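Local coordinates for DUF1573 domain-containing protein (Porphyromonas gingivalis, PDB 2QSV) that is of unknown function, with only a tentative link to cysteine-type peptidase activity, and whose crystallised C-terminal part folds as two probably immunoglobulin-like domains, at residues 32-40 with 50-58. Sequence-based numbering, arbitrary orientation.
Sequences ESDLQVAVV and DRAFRLQAR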
ATOM      1  N   GLU A  32       7.564  30.561 -10.529  1.00 58.26           N
ATOM      2  CA  GLU A  32       8.363  31.596 -11.194  1.00 58.49           C
ATOM      3  C   GLU A  32       9.219  31.091 -12.348  1.00 58.03           C
ATOM      4  O   GLU A  32       8.879  31.259 -13.533  1.00 57.88           O
ATOM      5  CB  GLU A  32       9.241  32.344 -10.148  1.00 59.21           C
ATOM      6  CG  GLU A  32       8.580  33.579  -9.485  1.00 62.45           C
ATOM      7  CD  GLU A  32       7.099  33.731  -9.863  1.00 67.45           C
ATOM      8  OE1 GLU A  32       6.783  33.771 -11.087  1.00 70.41           O
ATOM      9  OE2 GLU A  32       6.251  33.790  -8.938  1.00 68.33           O
ATOM     10  N   SER A  33      10.335  30.461 -11.990  1.00 58.07           N
ATOM     11  CA  SER A  33      11.399  30.251 -12.951  1.00 57.99           C
ATOM     12  C   SER A  33      11.662  28.773 -13.164  1.00 58.19           C
ATOM     13  O   SER A  33      10.843  27.926 -12.797  1.00 58.49           O
ATOM     14  CB  SER A  33      12.668  30.981 -12.497  1.00 57.82           C
ATOM     15  OG  SER A  33      13.667  30.951 -13.513  1.00 59.68           O
ATOM     16  N   ASP A  34      12.798  28.486 -13.794  1.00 58.73           N
ATOM     17  CA  ASP A  34      13.182  27.130 -14.126  1.00 59.45           C
ATOM     18  C   ASP A  34      13.302  26.225 -12.912  1.00 59.47           C
ATOM     19  O   ASP A  34      13.884  26.627 -11.880  1.00 59.79           O
ATOM     20  CB  ASP A  34      14.484  27.150 -14.921  1.00 60.05           C
ATOM     21  CG  ASP A  34      14.248  27.515 -16.378  1.00 62.45           C
ATOM     22  OD1 ASP A  34      15.200  27.431 -17.203  1.00 64.78           O
ATOM     23  OD2 ASP A  34      13.074  27.856 -16.697  1.00 64.14           O
ATOM     24  N   LEU A  35      12.691  25.036 -13.043  1.00 59.27           N
ATOM     25  CA  LEU A  35      12.939  23.898 -12.156  1.00 58.85           C
ATOM     26  C   LEU A  35      13.685  22.813 -12.918  1.00 59.01           C
ATOM     27  O   LEU A  35      13.292  22.406 -14.015  1.00 59.24           O
ATOM     28  CB  LEU A  35      11.646  23.345 -11.557  1.00 58.53           C
ATOM     29  CG  LEU A  35      11.086  24.055 -10.325  1.00 58.80           C
ATOM     30  CD1 LEU A  35       9.998  23.194  -9.674  1.00 57.71           C
ATOM     31  CD2 LEU A  35      12.206  24.412  -9.328  1.00 58.90           C
ATOM     32  N   GLN A  36      14.808  22.390 -12.363  1.00 59.17           N
ATOM     33  CA  GLN A  36      15.483  21.208 -12.855  1.00 59.38           C
ATOM     34  C   GLN A  36      15.061  20.011 -11.998  1.00 58.41           C
ATOM     35  O   GLN A  36      15.198  20.029 -10.765  1.00 58.59           O
ATOM     36  CB  GLN A  36      16.989  21.388 -12.805  1.00 59.88           C
ATOM     37  CG  GLN A  36      17.718  20.331 -13.607  1.00 63.46           C
ATOM     38  CD  GLN A  36      17.620  20.583 -15.102  1.00 67.56           C
ATOM     39  OE1 GLN A  36      17.677  19.650 -15.916  1.00 68.48           O
ATOM     40  NE2 GLN A  36      17.480  21.854 -15.471  1.00 68.66           N
ATOM     41  N   VAL A  37      14.520  18.989 -12.656  1.00 57.37           N
ATOM     42  CA  VAL A  37      13.916  17.843 -11.955  1.00 55.47           C
ATOM     43  C   VAL A  37      14.614  16.538 -12.302  1.00 54.09           C
ATOM     44  O   VAL A  37      14.786  16.205 -13.472  1.00 53.94           O
ATOM     45  CB  VAL A  37      12.399  17.719 -12.219  1.00 55.45           C
ATOM     46  CG1 VAL A  37      11.796  16.595 -11.360  1.00 55.67           C
ATOM     47  CG2 VAL A  37      11.696  19.027 -11.915  1.00 55.34           C
ATOM     48  N   ALA A  38      15.039  15.820 -11.267  1.00 52.14           N
ATOM     49  CA  ALA A  38      15.561  14.485 -11.439  1.00 50.31           C
ATOM     50  C   ALA A  38      14.739  13.509 -10.591  1.00 49.02           C
ATOM     51  O   ALA A  38      14.461  13.756  -9.422  1.00 49.21           O
ATOM     52  CB  ALA A  38      17.035  14.434 -11.081  1.00 49.70           C
ATOM     53  N   VAL A  39      14.316  12.422 -11.222  1.00 47.56           N
ATOM     54  CA  VAL A  39      13.755  11.271 -10.531  1.00 45.40           C
ATOM     55  C   VAL A  39      14.962  10.462 -10.059  1.00 43.78           C
ATOM     56  O   VAL A  39      15.566   9.706 -10.818  1.00 43.49           O
ATOM     57  CB  VAL A  39      12.858  10.423 -11.470  1.00 45.67           C
ATOM     58  CG1 VAL A  39      12.253   9.242 -10.714  1.00 45.37           C
ATOM     59  CG2 VAL A  39      11.749  11.287 -12.088  1.00 45.43           C
ATOM     60  N   VAL A  40      15.321  10.641  -8.796  1.00 41.79           N
ATOM     61  CA  VAL A  40      16.573  10.067  -8.280  1.00 40.29           C
ATOM     62  C   VAL A  40      16.469   8.598  -7.813  1.00 39.00           C
ATOM     63  O   VAL A  40      17.480   7.903  -7.715  1.00 39.08           O
ATOM     64  CB  VAL A  40      17.230  10.984  -7.194  1.00 40.01           C
ATOM     65  CG1 VAL A  40      17.687  12.312  -7.823  1.00 39.94           C
ATOM     66  CG2 VAL A  40      16.282  11.265  -6.062  1.00 39.02           C
ATOM     67  N   ASP A  50      11.382   8.682 -18.674  1.00 58.58           N
ATOM     68  CA  ASP A  50      11.335  10.102 -18.338  1.00 59.80           C
ATOM     69  C   ASP A  50      11.931  10.374 -16.943  1.00 60.04           C
ATOM     70  O   ASP A  50      11.190  10.627 -15.983  1.00 60.09           O
ATOM     71  CB  ASP A  50       9.890  10.605 -18.406  1.00 60.12           C
ATOM     72  CG  ASP A  50       9.793  12.072 -18.792  1.00 62.82           C
ATOM     73  OD1 ASP A  50      10.831  12.660 -19.194  1.00 65.30           O
ATOM     74  OD2 ASP A  50       8.668  12.642 -18.706  1.00 64.14           O
ATOM     75  N   ARG A  51      13.268  10.354 -16.849  1.00 60.29           N
ATOM     76  CA  ARG A  51      13.970  10.400 -15.549  1.00 60.51           C
ATOM     77  C   ARG A  51      14.727  11.680 -15.208  1.00 60.93           C
ATOM     78  O   ARG A  51      15.040  11.923 -14.042  1.00 61.48           O
ATOM     79  CB  ARG A  51      14.932   9.220 -15.408  1.00 60.36           C
ATOM     80  CG  ARG A  51      14.237   7.933 -15.043  1.00 58.94           C
ATOM     81  CD  ARG A  51      15.179   6.968 -14.405  1.00 56.76           C
ATOM     82  NE  ARG A  51      15.412   7.349 -13.021  1.00 55.48           N
ATOM     83  CZ  ARG A  51      15.894   6.535 -12.096  1.00 53.71           C
ATOM     84  NH1 ARG A  51      16.185   5.280 -12.404  1.00 52.53           N
ATOM     85  NH2 ARG A  51      16.082   6.980 -10.864  1.00 53.30           N
ATOM     86  N   ALA A  52      15.063  12.477 -16.217  1.00 60.91           N
ATOM     87  CA  ALA A  52      15.842  13.703 -16.002  1.00 60.79           C
ATOM     88  C   ALA A  52      15.409  14.754 -17.012  1.00 60.30           C
ATOM     89  O   ALA A  52      15.847  14.749 -18.161  1.00 60.63           O
ATOM     90  CB  ALA A  52      17.362  13.427 -16.090  1.00 60.81           C
ATOM     91  N   PHE A  53      14.528  15.643 -16.576  1.00 59.34           N
ATOM     92  CA  PHE A  53      13.917  16.602 -17.474  1.00 59.00           C
ATOM     93  C   PHE A  53      13.952  18.038 -16.959  1.00 59.19           C
ATOM     94  O   PHE A  53      14.149  18.266 -15.757  1.00 59.15           O
ATOM     95  CB  PHE A  53      12.476  16.199 -17.762  1.00 58.45           C
ATOM     96  CG  PHE A  53      11.659  15.927 -16.538  1.00 57.61           C
ATOM     97  CD1 PHE A  53      11.651  14.653 -15.958  1.00 55.93           C
ATOM     98  CD2 PHE A  53      10.867  16.930 -15.977  1.00 56.15           C
ATOM     99  CE1 PHE A  53      10.882  14.388 -14.840  1.00 54.23           C
ATOM    100  CE2 PHE A  53      10.081  16.674 -14.854  1.00 56.10           C
ATOM    101  CZ  PHE A  53      10.090  15.394 -14.284  1.00 54.63           C
ATOM    102  N   ARG A  54      13.758  18.999 -17.873  1.00 59.21           N
ATOM    103  CA  ARG A  54      13.479  20.407 -17.510  1.00 59.21           C
ATOM    104  C   ARG A  54      12.004  20.811 -17.577  1.00 58.13           C
ATOM    105  O   ARG A  54      11.262  20.374 -18.463  1.00 58.54           O
ATOM    106  CB  ARG A  54      14.247  21.360 -18.411  1.00 60.37           C
ATOM    107  CG  ARG A  54      15.282  22.195 -17.695  1.00 64.39           C
ATOM    108  CD  ARG A  54      16.678  21.841 -18.192  1.00 70.56           C
ATOM    109  NE  ARG A  54      17.570  23.003 -18.118  1.00 75.28           N
ATOM    110  CZ  ARG A  54      18.905  22.950 -18.096  1.00 77.60           C
ATOM    111  NH1 ARG A  54      19.551  21.777 -18.128  1.00 77.67           N
ATOM    112  NH2 ARG A  54      19.601  24.087 -18.035  1.00 77.94           N
ATOM    113  N   LEU A  55      11.610  21.696 -16.660  1.00 56.86           N
ATOM    114  CA  LEU A  55      10.221  22.157 -16.524  1.00 56.44           C
ATOM    115  C   LEU A  55      10.116  23.669 -16.486  1.00 56.90           C
ATOM    116  O   LEU A  55      10.779  24.329 -15.674  1.00 56.90           O
ATOM    117  CB  LEU A  55       9.599  21.685 -15.215  1.00 56.32           C
ATOM    118  CG  LEU A  55       8.827  20.388 -15.001  1.00 56.62           C
ATOM    119  CD1 LEU A  55       8.225  20.456 -13.586  1.00 56.31           C
ATOM    120  CD2 LEU A  55       7.739  20.177 -16.051  1.00 56.29           C
ATOM    121  N   GLN A  56       9.220  24.218 -17.305  1.00 57.03           N
ATOM    122  CA  GLN A  56       9.103  25.670 -17.467  1.00 57.14           C
ATOM    123  C   GLN A  56       8.240  26.404 -16.411  1.00 56.74           C
ATOM    124  O   GLN A  56       8.737  27.313 -15.713  1.00 57.34           O
ATOM    125  CB  GLN A  56       8.600  25.993 -18.882  1.00 57.95           C
ATOM    126  CG  GLN A  56       9.031  24.958 -19.967  1.00 61.17           C
ATOM    127  CD  GLN A  56      10.452  25.197 -20.493  1.00 65.51           C
ATOM    128  OE1 GLN A  56      10.735  26.224 -21.122  1.00 66.88           O
ATOM    129  NE2 GLN A  56      11.349  24.234 -20.250  1.00 67.54           N
ATOM    130  N   ALA A  57       6.961  26.067 -16.310  1.00 56.16           N
ATOM    131  CA  ALA A  57       6.067  26.891 -15.504  1.00 55.70           C
ATOM    132  C   ALA A  57       4.747  26.197 -15.475  1.00 56.10           C
ATOM    133  O   ALA A  57       4.492  25.290 -16.294  1.00 55.60           O
ATOM    134  CB  ALA A  57       5.912  28.274 -16.120  1.00 55.66           C
ATOM    135  N   ARG A  58       3.914  26.620 -14.525  1.00 57.49           N
ATOM    136  CA  ARG A  58       2.558  26.086 -14.374  1.00 58.97           C
ATOM    137  C   ARG A  58       2.489  24.652 -13.831  1.00 60.03           C
ATOM    138  O   ARG A  58       3.091  24.330 -12.792  1.00 60.66           O
ATOM    139  CB  ARG A  58       1.767  26.230 -15.694  1.00 59.34           C
ATOM    140  CG  ARG A  58       0.757  27.379 -15.648  1.00 62.57           C
ATOM    141  CD  ARG A  58       1.328  28.610 -14.902  1.00 67.23           C
ATOM    142  NE  ARG A  58       0.318  29.339 -14.129  1.00 71.86           N
ATOM    143  CZ  ARG A  58      -0.769  29.917 -14.647  1.00 74.88           C
ATOM    144  NH1 ARG A  58      -1.016  29.848 -15.961  1.00 76.56           N
ATOM    145  NH2 ARG A  58      -1.618  30.570 -13.849  1.00 76.11           N
TER
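The F53 ring carries V37 on one face and has CG of L55 in its plane at the edge, while V39 approaches it obliquely through CG2. V37 CB sits 4.1 Å from the centroid of the F53 ring, 28° off the normal, a CH-pi contact over the face. A chi1 of 51° tucks CG of F53 in over its own backbone, flanked by N and C, and lays the phenyl alongside V37, where V37 CG1 meets F53 CZ at 3.6 Å. V37 CG2 lies equally near CE2 of F53 and CD1 of L55.

The second flat group, the R51 guanidinium, is met at its edge by the carbonyl of V39. A turn at chi3 (77°) brings that edge to V39 O: NH2 makes the shorter, straighter bond at 2.8 Å, NE a longer, bent one at 3.2 Å. The oxygen lies in the guanidinium plane, yet both nitrogens come from the same face of the carbonyl, NH2 well above its plane. The pairing so extends beyond the last backbone bond, V39 N to R51 O at 3.0 Å. Further along, V37 and F53 exchange two bonds, as do L35 and L55, where L35 N to L55 O is weak.

The pairing exemplifies antiparallel alternation: buried L35, V37, F53 and L55 face the opposing sheet, where F53 touches V27 and L63; Q36, A38, A52 and R54 share the other face. Edge strand 52-55 thereby joins strand 35-41, itself flanked by strand 76-87, in a two-sheet sandwich consistent with the immunoglobulin-like E-set fold.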